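Local coordinates for protein transcobalamin-1 (Homo sapiens, PDB 4KKI) that binds vitamin B12 with femtomolar affinity and protects it from the acidic environment of the stomach, at residues V336-R341 with L359-K364; G374-E379 with Y385-Q390; F183-G188 with T241-E246; S230-K233 with L237-N240. All blocks are in the same frame, centred on the assembly; numbering follows the deposited sequence.

Interaction 1 (V336-R341 with L359-K364); sequences VNYSVR and LSVMEK. With NAG (2-acetamido-2-deoxy-beta-D-glucopyranose), chain H.
The ring of Y338 meets V361 CG1 and M362 CG obliquely, the first near its base and the second near its hydroxyl end. This is helix-on-sheet packing in the C-terminal beta domain. Helix 358-368 lies on strand 333-341, and the two short segments cross at 73° with their axes 9.8 Å apart. CG of Y338 is anti to the backbone N (chi1 178°), which carries the ring out from the strand and past V361. V361 CG1 sits 3.5 Å from Y338 CD1. M362 CG lies 3.8 Å from Y338 CE1. F373, outside the two segments, also meets the ring, with the planes at about 55°. V336 adds a looser touch, its CG2 4.1 Å from V361 CG2. L426 and V350 of the flanking strands pack on both valines. A valine in place of Y338 would probably open a gap beside M362 and leave a bridging water without its phenol partner. N337 points away from the helix, and its ND2 carries an N-linked glycan through a 1.4 Å bond to NAG C1. The bridging water accepts from Y338 OH at 2.8 Å and donates to M362 O at 2.9 Å, tying the phenol to the helix backbone.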
loop_
_atom_site.group_PDB
_atom_site.type_symbol
_atom_site.label_atom_id
_atom_site.label_comp_id
_atom_site.label_asym_id
_atom_site.label_seq_id
_atom_site.Cartn_x
_atom_site.Cartn_y
_atom_site.Cartn_z
ATOM N N VAL A 336 -24.482 -12.207 -14.100
ATOM C CA VAL A 336 -23.088 -12.268 -14.529
ATOM C C VAL A 336 -22.619 -13.703 -14.762
ATOM O O VAL A 336 -23.252 -14.657 -14.311
ATOM C CB VAL A 336 -22.151 -11.632 -13.481
ATOM C CG1 VAL A 336 -22.383 -10.132 -13.387
ATOM C CG2 VAL A 336 -22.348 -12.300 -12.128
ATOM N N ASN A 337 -21.500 -13.844 -15.462
ATOM C CA ASN A 337 -20.872 -15.144 -15.661
ATOM C C ASN A 337 -19.755 -15.363 -14.641
ATOM O O ASN A 337 -18.598 -15.023 -14.888
ATOM C CB ASN A 337 -20.326 -15.259 -17.088
ATOM C CG ASN A 337 -19.646 -16.592 -17.354
ATOM O OD1 ASN A 337 -20.008 -17.618 -16.775
ATOM N ND2 ASN A 337 -18.644 -16.578 -18.230
ATOM N N TYR A 338 -20.112 -15.929 -13.492
ATOM C CA TYR A 338 -19.152 -16.174 -12.420
ATOM C C TYR A 338 -18.435 -17.508 -12.585
ATOM O O TYR A 338 -19.068 -18.561 -12.655
ATOM C CB TYR A 338 -19.848 -16.132 -11.061
ATOM C CG TYR A 338 -18.939 -16.422 -9.887
ATOM C CD1 TYR A 338 -17.966 -15.512 -9.495
ATOM C CD2 TYR A 338 -19.063 -17.601 -9.162
ATOM C CE1 TYR A 338 -17.139 -15.768 -8.420
ATOM C CE2 TYR A 338 -18.239 -17.866 -8.084
ATOM C CZ TYR A 338 -17.279 -16.945 -7.717
ATOM O OH TYR A 338 -16.456 -17.199 -6.644
ATOM N N SER A 339 -17.109 -17.457 -12.635
ATOM C CA SER A 339 -16.316 -18.666 -12.805
ATOM C C SER A 339 -15.180 -18.761 -11.792
ATOM O O SER A 339 -14.619 -17.748 -11.372
ATOM C CB SER A 339 -15.766 -18.753 -14.232
ATOM O OG SER A 339 -14.885 -17.680 -14.508
ATOM N N VAL A 340 -14.858 -19.988 -11.397
ATOM C CA VAL A 340 -13.716 -20.245 -10.531
ATOM C C VAL A 340 -12.711 -21.113 -11.274
ATOM O O VAL A 340 -12.970 -22.288 -11.535
ATOM C CB VAL A 340 -14.133 -20.960 -9.234
ATOM C CG1 VAL A 340 -12.903 -21.354 -8.427
ATOM C CG2 VAL A 340 -15.061 -20.075 -8.410
ATOM N N ARG A 341 -11.569 -20.528 -11.625
ATOM C CA ARG A 341 -10.545 -21.247 -12.377
ATOM C C ARG A 341 -9.362 -21.670 -11.508
ATOM O O ARG A 341 -8.734 -20.847 -10.843
ATOM C CB ARG A 341 -10.061 -20.415 -13.569
ATOM C CG ARG A 341 -8.761 -20.913 -14.190
ATOM C CD ARG A 341 -8.448 -20.208 -15.505
ATOM N NE ARG A 341 -9.192 -20.790 -16.621
ATOM C CZ ARG A 341 -10.256 -20.229 -17.188
ATOM N NH1 ARG A 341 -10.701 -19.057 -16.757
ATOM N NH2 ARG A 341 -10.869 -20.838 -18.194
ATOM N N LEU A 359 -18.222 -9.745 -3.921
ATOM C CA LEU A 359 -18.347 -10.699 -2.820
ATOM C C LEU A 359 -19.749 -11.304 -2.742
ATOM O O LEU A 359 -19.908 -12.482 -2.420
ATOM C CB LEU A 359 -17.992 -10.034 -1.489
ATOM C CG LEU A 359 -17.986 -10.930 -0.248
ATOM C CD1 LEU A 359 -16.968 -12.046 -0.401
ATOM C CD2 LEU A 359 -17.701 -10.110 1.003
ATOM N N SER A 360 -20.760 -10.492 -3.032
ATOM C CA SER A 360 -22.142 -10.956 -3.008
ATOM C C SER A 360 -22.355 -12.059 -4.041
ATOM O O SER A 360 -23.086 -13.020 -3.797
ATOM C CB SER A 360 -23.106 -9.793 -3.258
ATOM O OG SER A 360 -22.960 -8.790 -2.266
ATOM N N VAL A 361 -21.705 -11.914 -5.192
ATOM C CA VAL A 361 -21.751 -12.924 -6.241
ATOM C C VAL A 361 -21.180 -14.241 -5.732
ATOM O O VAL A 361 -21.777 -15.303 -5.920
ATOM C CB VAL A 361 -20.967 -12.468 -7.490
ATOM C CG1 VAL A 361 -20.786 -13.621 -8.467
ATOM C CG2 VAL A 361 -21.672 -11.296 -8.160
ATOM N N MET A 362 -20.027 -14.158 -5.075
ATOM C CA MET A 362 -19.361 -15.336 -4.528
ATOM C C MET A 362 -20.241 -16.049 -3.506
ATOM O O MET A 362 -20.312 -17.277 -3.487
ATOM C CB MET A 362 -18.026 -14.946 -3.887
ATOM C CG MET A 362 -17.025 -14.333 -4.855
ATOM S SD MET A 362 -15.442 -13.954 -4.078
ATOM C CE MET A 362 -14.953 -15.580 -3.502
ATOM N N GLU A 363 -20.911 -15.269 -2.665
ATOM C CA GLU A 363 -21.758 -15.819 -1.613
ATOM C C GLU A 363 -23.001 -16.515 -2.165
ATOM O O GLU A 363 -23.448 -17.524 -1.619
ATOM C CB GLU A 363 -22.149 -14.728 -0.614
ATOM C CG GLU A 363 -20.977 -14.211 0.207
ATOM C CD GLU A 363 -21.373 -13.101 1.160
ATOM O OE1 GLU A 363 -22.459 -12.515 0.973
ATOM O OE2 GLU A 363 -20.597 -12.816 2.097
ATOM N N LYS A 364 -23.559 -15.974 -3.245
ATOM C CA LYS A 364 -24.698 -16.606 -3.901
ATOM C C LYS A 364 -24.293 -17.936 -4.522
ATOM O O LYS A 364 -25.027 -18.920 -4.434
ATOM C CB LYS A 364 -25.302 -15.688 -4.967
ATOM C CG LYS A 364 -26.487 -14.871 -4.479
ATOM C CD LYS A 364 -27.598 -15.774 -3.958
ATOM C CE LYS A 364 -28.125 -16.698 -5.047
ATOM N NZ LYS A 364 -29.110 -17.682 -4.518
HETATM C C1 NAG H . -18.540 -17.856 -18.887
HETATM C C2 NAG H . -18.498 -17.706 -20.406
HETATM C C3 NAG H . -18.415 -19.067 -21.081
HETATM C C4 NAG H . -17.253 -19.862 -20.507
HETATM C C5 NAG H . -17.311 -19.898 -18.984
HETATM C C6 NAG H . -16.056 -20.568 -18.438
HETATM C C7 NAG H . -19.514 -15.950 -21.732
HETATM C C8 NAG H . -20.675 -15.665 -22.638
HETATM N N2 NAG H . -19.653 -16.970 -20.890
HETATM O O3 NAG H . -18.230 -18.899 -22.468
HETATM O O4 NAG H . -17.288 -21.181 -21.005
HETATM O O5 NAG H . -17.422 -18.597 -18.437
HETATM O O6 NAG H . -16.060 -20.487 -17.032
HETATM O O7 NAG H . -18.495 -15.261 -21.788
HETATM O O HOH W 1 -17.894 -18.357 -4.549
#

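Interaction 2 (G374-E379 with Y385-Q390); sequences GFTMEE and YITCIQ
T387 places OG1 between its own backbone N and carbonyl carbon (chi1 60°), which sets the hydroxyl 3.0 Å from T376 O and leaves CG2 beside E378. E378 runs extended beyond CG and crosses T387 at about a right angle, with its CG 3.7 Å from T387 CG2. A water lies between E378 OE2 and T387 OG1, doubtfully close to the former. E378 OE1 has a salt bridge to R380. An alanine at E378 would probably uncover the T387 methyl and leave R380 without its carboxylate mate. On the same face T376 CB meets C388 CB at 3.6 Å, and C388 is joined to C393 by a disulfide. On the other face I386 CD1 touches both F375 CD2 and M377 CB, each at 4.0 Å. M362 of helix 358-368 packs on F375 and I386 there. E378 and Y385 form a hydrogen-bonded pair, M377 and I386 a non-hydrogen-bonded one. Between M377 and T376 the register shifts by one, and T376 O accepts two backbone bonds. T387 N comes to it in the carbonyl plane at 3.0 Å, and C388 N comes somewhat tilted at 3.1 Å. I386 O accepts a hydrogen bond from cyanocobalamin, and Y385 also lies close to the ligand. The arrangement is an antiparallel beta hairpin with a classic beta bulge, set in the cobalamin site of the beta domain.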
loop_
_atom_site.group_PDB
_atom_site.type_symbol
_atom_site.label_atom_id
_atom_site.label_comp_id
_atom_site.label_asym_id
_atom_site.label_seq_id
_atom_site.Cartn_x
_atom_site.Cartn_y
_atom_site.Cartn_z
ATOM N N GLY A 374 -17.724 -22.946 -2.512
ATOM C CA GLY A 374 -17.467 -22.645 -1.115
ATOM C C GLY A 374 -16.099 -22.014 -0.950
ATOM O O GLY A 374 -15.104 -22.527 -1.464
ATOM N N PHE A 375 -16.041 -20.896 -0.236
ATOM C CA PHE A 375 -14.782 -20.178 -0.086
ATOM C C PHE A 375 -14.506 -19.751 1.349
ATOM O O PHE A 375 -15.401 -19.735 2.194
ATOM C CB PHE A 375 -14.739 -18.958 -1.016
ATOM C CG PHE A 375 -15.683 -17.855 -0.622
ATOM C CD1 PHE A 375 -17.016 -17.895 -1.002
ATOM C CD2 PHE A 375 -15.234 -16.771 0.116
ATOM C CE1 PHE A 375 -17.885 -16.878 -0.645
ATOM C CE2 PHE A 375 -16.098 -15.752 0.477
ATOM C CZ PHE A 375 -17.426 -15.806 0.096
ATOM N N THR A 376 -13.250 -19.407 1.609
ATOM C CA THR A 376 -12.839 -18.898 2.907
ATOM C C THR A 376 -12.256 -17.499 2.749
ATOM O O THR A 376 -11.339 -17.282 1.956
ATOM C CB THR A 376 -11.788 -19.807 3.569
ATOM O OG1 THR A 376 -12.322 -21.127 3.727
ATOM C CG2 THR A 376 -11.387 -19.258 4.930
ATOM N N MET A 377 -12.800 -16.550 3.500
ATOM C CA MET A 377 -12.295 -15.189 3.479
ATOM C C MET A 377 -11.856 -14.745 4.865
ATOM O O MET A 377 -12.396 -15.194 5.876
ATOM C CB MET A 377 -13.357 -14.228 2.947
ATOM C CG MET A 377 -14.668 -14.288 3.703
ATOM S SD MET A 377 -15.552 -12.724 3.627
ATOM C CE MET A 377 -14.510 -11.716 4.682
ATOM N N GLU A 378 -10.872 -13.856 4.905
ATOM C CA GLU A 378 -10.428 -13.269 6.159
ATOM C C GLU A 378 -10.589 -11.755 6.107
ATOM O O GLU A 378 -10.424 -11.138 5.055
ATOM C CB GLU A 378 -8.973 -13.644 6.446
ATOM C CG GLU A 378 -8.737 -15.141 6.595
ATOM C CD GLU A 378 -7.297 -15.472 6.942
ATOM O OE1 GLU A 378 -6.576 -14.568 7.410
ATOM O OE2 GLU A 378 -6.888 -16.636 6.743
ATOM N N GLU A 379 -10.922 -11.159 7.245
ATOM C CA GLU A 379 -11.082 -9.715 7.317
ATOM C C GLU A 379 -9.724 -9.036 7.454
ATOM O O GLU A 379 -8.983 -9.293 8.403
ATOM C CB GLU A 379 -11.989 -9.332 8.486
ATOM C CG GLU A 379 -12.586 -7.940 8.372
ATOM C CD GLU A 379 -13.563 -7.821 7.218
ATOM O OE1 GLU A 379 -14.367 -8.758 7.020
ATOM O OE2 GLU A 379 -13.523 -6.796 6.507
ATOM N N TYR A 385 -10.685 -10.381 2.248
ATOM C CA TYR A 385 -9.634 -10.951 1.418
ATOM C C TYR A 385 -9.897 -12.438 1.216
ATOM O O TYR A 385 -10.123 -13.170 2.179
ATOM C CB TYR A 385 -8.265 -10.735 2.072
ATOM C CG TYR A 385 -7.098 -11.292 1.285
ATOM C CD1 TYR A 385 -6.540 -10.576 0.232
ATOM C CD2 TYR A 385 -6.549 -12.529 1.601
ATOM C CE1 TYR A 385 -5.473 -11.080 -0.491
ATOM C CE2 TYR A 385 -5.481 -13.042 0.883
ATOM C CZ TYR A 385 -4.946 -12.313 -0.161
ATOM O OH TYR A 385 -3.885 -12.816 -0.878
ATOM N N ILE A 386 -9.873 -12.881 -0.040
ATOM C CA ILE A 386 -10.133 -14.281 -0.362
ATOM C C ILE A 386 -8.877 -15.130 -0.195
ATOM O O ILE A 386 -7.910 -14.986 -0.947
ATOM C CB ILE A 386 -10.668 -14.448 -1.799
ATOM C CG1 ILE A 386 -11.856 -13.515 -2.042
ATOM C CG2 ILE A 386 -11.051 -15.900 -2.060
ATOM C CD1 ILE A 386 -12.977 -13.675 -1.035
ATOM N N THR A 387 -8.898 -16.015 0.796
ATOM C CA THR A 387 -7.743 -16.852 1.102
ATOM C C THR A 387 -7.877 -18.248 0.511
ATOM O O THR A 387 -6.924 -18.785 -0.055
ATOM C CB THR A 387 -7.520 -16.978 2.623
ATOM O OG1 THR A 387 -8.675 -17.569 3.231
ATOM C CG2 THR A 387 -7.270 -15.610 3.246
ATOM N N CYS A 388 -9.061 -18.837 0.647
ATOM C CA CYS A 388 -9.271 -20.209 0.202
ATOM C C CYS A 388 -10.564 -20.374 -0.584
ATOM O O CYS A 388 -11.571 -19.730 -0.289
ATOM C CB CYS A 388 -9.290 -21.170 1.394
ATOM S SG CYS A 388 -7.972 -20.939 2.609
ATOM N N ILE A 389 -10.518 -21.239 -1.591
ATOM C CA ILE A 389 -11.711 -21.712 -2.283
ATOM C C ILE A 389 -11.577 -23.220 -2.463
ATOM O O ILE A 389 -10.512 -23.703 -2.854
ATOM C CB ILE A 389 -11.885 -21.038 -3.657
ATOM C CG1 ILE A 389 -12.048 -19.527 -3.494
ATOM C CG2 ILE A 389 -13.085 -21.616 -4.391
ATOM C CD1 ILE A 389 -12.324 -18.803 -4.784
ATOM N N GLN A 390 -12.644 -23.956 -2.156
ATOM C CA GLN A 390 -12.651 -25.419 -2.241
ATOM C C GLN A 390 -11.573 -26.062 -1.371
ATOM O O GLN A 390 -11.058 -27.132 -1.698
ATOM C CB GLN A 390 -12.478 -25.892 -3.689
ATOM C CG GLN A 390 -13.587 -25.483 -4.637
ATOM C CD GLN A 390 -13.366 -26.011 -6.043
ATOM O OE1 GLN A 390 -12.461 -26.812 -6.280
ATOM N NE2 GLN A 390 -14.189 -25.564 -6.981
HETATM O O HOH W 2 -7.912 -18.476 5.591
#

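Interaction 3 (F183-G188 with T241-E246); sequences FSVDTG and TFSTGE
D186 and S243 meet in a buried van der Waals contact between the starts of two helices, in the pocket wall of the alpha6-alpha6 barrel. No direct hydrogen bond joins the two segments. Both D186 and S243 belong to the cyanocobalamin pocket. The D186 carboxylate comes against S243 CB with both oxygens, OD2 at 3.3 Å and OD1 at 3.4 Å. CG of D186 is anti to its carbonyl carbon (chi1 -46°), and this turns the acid from the helix toward S243. V185 closes the other end of the contact, its CG1 3.9 Å from S243 OG. That hydroxyl is already engaged in its own chain section, with I238 O and N240 N. The polar end of D186 is used on the ligand: OD2 accepts a hydrogen bond from a nitrogen of cyanocobalamin. A water lies 2.8 Å from D186 OD2 and 2.9 Å from E246 OE1, though it has more acceptors within reach than protons to give. D186 OD2 and E246 OE1 are 5.2 Å apart, and a water between two like charges may ease their repulsion. E246 OE1 also bonds to Y145 OH. S184 takes the N-cap position of helix 185-203, and its OG shares a hydrogen bond with T187 OG1 at 2.7 Å. Around the contact, Y145 of helix 144-156 touches D186 and T187. T244 packs on helix 265-277. F242 and E246 reach A286 and Q289 of helix 284-294, while the short strand 182-183 leads into helix 185-203.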
loop_
_atom_site.group_PDB
_atom_site.type_symbol
_atom_site.label_atom_id
_atom_site.label_comp_id
_atom_site.label_asym_id
_atom_site.label_seq_id
_atom_site.Cartn_x
_atom_site.Cartn_y
_atom_site.Cartn_z
ATOM N N PHE A 183 4.475 -5.424 -13.453
ATOM C CA PHE A 183 5.333 -4.741 -12.508
ATOM C C PHE A 183 4.459 -4.060 -11.466
ATOM O O PHE A 183 3.531 -3.348 -11.802
ATOM C CB PHE A 183 6.202 -3.724 -13.235
ATOM C CG PHE A 183 6.930 -2.774 -12.330
ATOM C CD1 PHE A 183 8.080 -3.161 -11.676
ATOM C CD2 PHE A 183 6.474 -1.485 -12.154
ATOM C CE1 PHE A 183 8.755 -2.286 -10.859
ATOM C CE2 PHE A 183 7.143 -0.606 -11.338
ATOM C CZ PHE A 183 8.287 -1.004 -10.690
ATOM N N SER A 184 4.749 -4.307 -10.199
ATOM C CA SER A 184 4.003 -3.691 -9.106
ATOM C C SER A 184 4.472 -2.259 -8.873
ATOM O O SER A 184 5.533 -2.028 -8.285
ATOM C CB SER A 184 4.142 -4.511 -7.820
ATOM O OG SER A 184 3.465 -3.887 -6.740
ATOM N N VAL A 185 3.673 -1.309 -9.330
ATOM C CA VAL A 185 3.977 0.102 -9.187
ATOM C C VAL A 185 4.103 0.489 -7.722
ATOM O O VAL A 185 5.010 1.206 -7.343
ATOM C CB VAL A 185 2.894 0.959 -9.859
ATOM C CG1 VAL A 185 3.125 2.437 -9.605
ATOM C CG2 VAL A 185 2.853 0.667 -11.344
ATOM N N ASP A 186 3.187 -0.008 -6.905
ATOM C CA ASP A 186 3.183 0.278 -5.472
ATOM C C ASP A 186 4.506 -0.143 -4.844
ATOM O O ASP A 186 5.129 0.616 -4.100
ATOM C CB ASP A 186 2.039 -0.468 -4.782
ATOM C CG ASP A 186 0.724 -0.357 -5.532
ATOM O OD1 ASP A 186 0.598 -0.988 -6.603
ATOM O OD2 ASP A 186 -0.187 0.347 -5.046
ATOM N N THR A 187 4.922 -1.363 -5.155
ATOM C CA THR A 187 6.170 -1.914 -4.652
ATOM C C THR A 187 7.366 -1.108 -5.148
ATOM O O THR A 187 8.238 -0.731 -4.364
ATOM C CB THR A 187 6.320 -3.381 -5.084
ATOM O OG1 THR A 187 5.183 -4.126 -4.631
ATOM C CG2 THR A 187 7.582 -3.982 -4.503
ATOM N N GLY A 188 7.397 -0.844 -6.451
ATOM C CA GLY A 188 8.453 -0.044 -7.044
ATOM C C GLY A 188 8.532 1.351 -6.448
ATOM O O GLY A 188 9.620 1.871 -6.208
ATOM N N THR A 241 -5.536 3.439 -10.254
ATOM C CA THR A 241 -5.990 4.537 -9.411
ATOM C C THR A 241 -5.350 4.499 -8.027
ATOM O O THR A 241 -5.040 5.536 -7.440
ATOM C CB THR A 241 -7.521 4.495 -9.242
ATOM O OG1 THR A 241 -8.145 4.621 -10.524
ATOM C CG2 THR A 241 -8.003 5.620 -8.335
ATOM N N PHE A 242 -5.140 3.293 -7.516
ATOM C CA PHE A 242 -4.729 3.120 -6.131
ATOM C C PHE A 242 -3.219 2.957 -5.956
ATOM O O PHE A 242 -2.739 2.764 -4.842
ATOM C CB PHE A 242 -5.485 1.946 -5.508
ATOM C CG PHE A 242 -6.975 2.042 -5.669
ATOM C CD1 PHE A 242 -7.704 2.968 -4.940
ATOM C CD2 PHE A 242 -7.646 1.216 -6.557
ATOM C CE1 PHE A 242 -9.076 3.067 -5.087
ATOM C CE2 PHE A 242 -9.019 1.306 -6.709
ATOM C CZ PHE A 242 -9.736 2.233 -5.972
ATOM N N SER A 243 -2.476 3.046 -7.055
ATOM C CA SER A 243 -1.018 3.026 -6.987
ATOM C C SER A 243 -0.445 4.388 -7.360
ATOM O O SER A 243 0.751 4.629 -7.218
ATOM C CB SER A 243 -0.443 1.952 -7.912
ATOM O OG SER A 243 -0.721 2.243 -9.273
ATOM N N THR A 244 -1.308 5.278 -7.834
ATOM C CA THR A 244 -0.870 6.571 -8.348
ATOM C C THR A 244 -0.318 7.495 -7.263
ATOM O O THR A 244 0.691 8.174 -7.469
ATOM C CB THR A 244 -2.009 7.280 -9.092
ATOM O OG1 THR A 244 -2.393 6.497 -10.230
ATOM C CG2 THR A 244 -1.566 8.650 -9.561
ATOM N N GLY A 245 -0.976 7.510 -6.110
ATOM C CA GLY A 245 -0.605 8.396 -5.019
ATOM C C GLY A 245 0.826 8.209 -4.554
ATOM O O GLY A 245 1.581 9.173 -4.433
ATOM N N GLU A 246 1.207 6.964 -4.302
ATOM C CA GLU A 246 2.558 6.675 -3.850
ATOM C C GLU A 246 3.552 6.680 -5.009
ATOM O O GLU A 246 4.745 6.898 -4.809
ATOM C CB GLU A 246 2.597 5.367 -3.054
ATOM C CG GLU A 246 1.736 5.427 -1.792
ATOM C CD GLU A 246 1.916 4.232 -0.874
ATOM O OE1 GLU A 246 2.166 3.115 -1.374
ATOM O OE2 GLU A 246 1.809 4.415 0.359
HETATM O O HOH W 3 0.572 2.767 -3.829
#

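Interaction 4 (S230-K233 with L237-N240); sequences SEKK and LIGN
K233 runs along the backbone of 237-239 from its CB to its NZ. CB lies 3.6 Å from L237 O. The chain bends at chi2, and CD then comes within 3.3 Å of G239 O. CE follows the same oxygen, and NZ ends with a weak hydrogen bond to G239 O at 3.2 Å. NZ also makes a weak bond to E231 O and a long salt bridge, 3.9 Å, to E231 OE1. The closer partner of that carboxylate oxygen is Q182 NE2. Several loose contacts therefore hold the ammonium group, rather than one strong bond. The backbones are joined more firmly. K233 N donates to L237 O at 2.6 Å, nearly in line with the carbonyl bond. G239 N donates to E231 O at 2.8 Å from above the carbonyl plane, 51° out of it. G239 has phi 86° and psi -114°, where a side chain would jam against the carbonyl O of I238. L237 and I238 turn their side chains to helices 265-277 and 244-252. This is a tight loop closed by a single beta bridge, K232 with I238, between helices 213-229 and 244-252. It leads into N240, whose ND2 hydrogen-bonds to O28 of cyanocobalamin in the cobalamin site.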
loop_
_atom_site.group_PDB
_atom_site.type_symbol
_atom_site.label_atom_id
_atom_site.label_comp_id
_atom_site.label_asym_id
_atom_site.label_seq_id
_atom_site.Cartn_x
_atom_site.Cartn_y
_atom_site.Cartn_z
ATOM N N SER A 230 6.740 3.668 -17.087
ATOM C CA SER A 230 6.286 2.790 -18.162
ATOM C C SER A 230 4.863 2.305 -17.921
ATOM O O SER A 230 4.214 1.788 -18.829
ATOM C CB SER A 230 7.218 1.585 -18.310
ATOM O OG SER A 230 8.506 1.986 -18.739
ATOM N N GLU A 231 4.386 2.463 -16.690
ATOM C CA GLU A 231 3.040 2.032 -16.338
ATOM C C GLU A 231 2.081 3.215 -16.292
ATOM O O GLU A 231 0.951 3.087 -15.822
ATOM C CB GLU A 231 3.038 1.304 -14.991
ATOM C CG GLU A 231 3.963 0.095 -14.918
ATOM C CD GLU A 231 3.495 -1.071 -15.774
ATOM O OE1 GLU A 231 2.301 -1.113 -16.143
ATOM O OE2 GLU A 231 4.327 -1.951 -16.075
ATOM N N LYS A 232 2.536 4.367 -16.775
ATOM C CA LYS A 232 1.691 5.555 -16.820
ATOM C C LYS A 232 0.627 5.407 -17.901
ATOM O O LYS A 232 0.938 5.153 -19.064
ATOM C CB LYS A 232 2.528 6.812 -17.065
ATOM C CG LYS A 232 1.728 8.110 -17.065
ATOM C CD LYS A 232 2.644 9.333 -17.090
ATOM C CE LYS A 232 3.333 9.500 -18.437
ATOM N NZ LYS A 232 2.369 9.863 -19.515
ATOM N N LYS A 233 -0.631 5.556 -17.507
ATOM C CA LYS A 233 -1.734 5.457 -18.450
ATOM C C LYS A 233 -1.906 6.768 -19.206
ATOM O O LYS A 233 -1.250 7.764 -18.896
ATOM C CB LYS A 233 -3.031 5.069 -17.735
ATOM C CG LYS A 233 -3.293 3.567 -17.690
ATOM C CD LYS A 233 -2.164 2.811 -17.010
ATOM C CE LYS A 233 -2.380 1.309 -17.081
ATOM N NZ LYS A 233 -1.263 0.558 -16.442
ATOM N N LEU A 237 -2.782 8.522 -14.859
ATOM C CA LEU A 237 -2.656 7.538 -13.793
ATOM C C LEU A 237 -1.393 6.714 -13.997
ATOM O O LEU A 237 -0.998 6.431 -15.130
ATOM C CB LEU A 237 -3.884 6.625 -13.742
ATOM C CG LEU A 237 -5.201 7.273 -13.305
ATOM C CD1 LEU A 237 -6.298 6.224 -13.165
ATOM C CD2 LEU A 237 -5.016 8.038 -12.001
ATOM N N ILE A 238 -0.754 6.344 -12.894
ATOM C CA ILE A 238 0.478 5.571 -12.949
ATOM C C ILE A 238 0.255 4.224 -12.278
ATOM O O ILE A 238 0.184 4.131 -11.050
ATOM C CB ILE A 238 1.633 6.318 -12.267
ATOM C CG1 ILE A 238 1.703 7.760 -12.776
ATOM C CG2 ILE A 238 2.945 5.598 -12.513
ATOM C CD1 ILE A 238 2.647 8.639 -11.990
ATOM N N GLY A 239 0.146 3.182 -13.094
ATOM C CA GLY A 239 -0.339 1.895 -12.631
ATOM C C GLY A 239 -1.853 1.923 -12.706
ATOM O O GLY A 239 -2.424 2.007 -13.792
ATOM N N ASN A 240 -2.507 1.860 -11.553
ATOM C CA ASN A 240 -3.944 2.094 -11.491
ATOM C C ASN A 240 -4.258 3.266 -10.569
ATOM O O ASN A 240 -3.356 3.990 -10.147
ATOM C CB ASN A 240 -4.706 0.833 -11.066
ATOM C CG ASN A 240 -4.275 0.309 -9.705
ATOM O OD1 ASN A 240 -3.696 1.033 -8.895
ATOM N ND2 ASN A 240 -4.561 -0.962 -9.451
#

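The four contacts form two pairs, one on each side of the bound cyanocobalamin. Interactions 1 and 2 share the beta domain, with centres 13 Å apart. They touch where M362 CE meets I386 CD1 at 3.7 Å. Interactions 3 and 4 share the alpha domain, with centres 8 Å apart, and interaction 4 is nested within the loop that interaction 3 closes. S243 OG and I238 O, 2.7 Å apart, join them. The pairs do not touch: the nearest atoms of interactions 2 and 3 are about 13 Å apart. The ligand spans this gap, hydrogen-bonded to I386 of interaction 2, D186 of interaction 3 and N240 of interaction 4. Interaction 1 lies behind the site, its M362 side chain about 7 Å from the ligand.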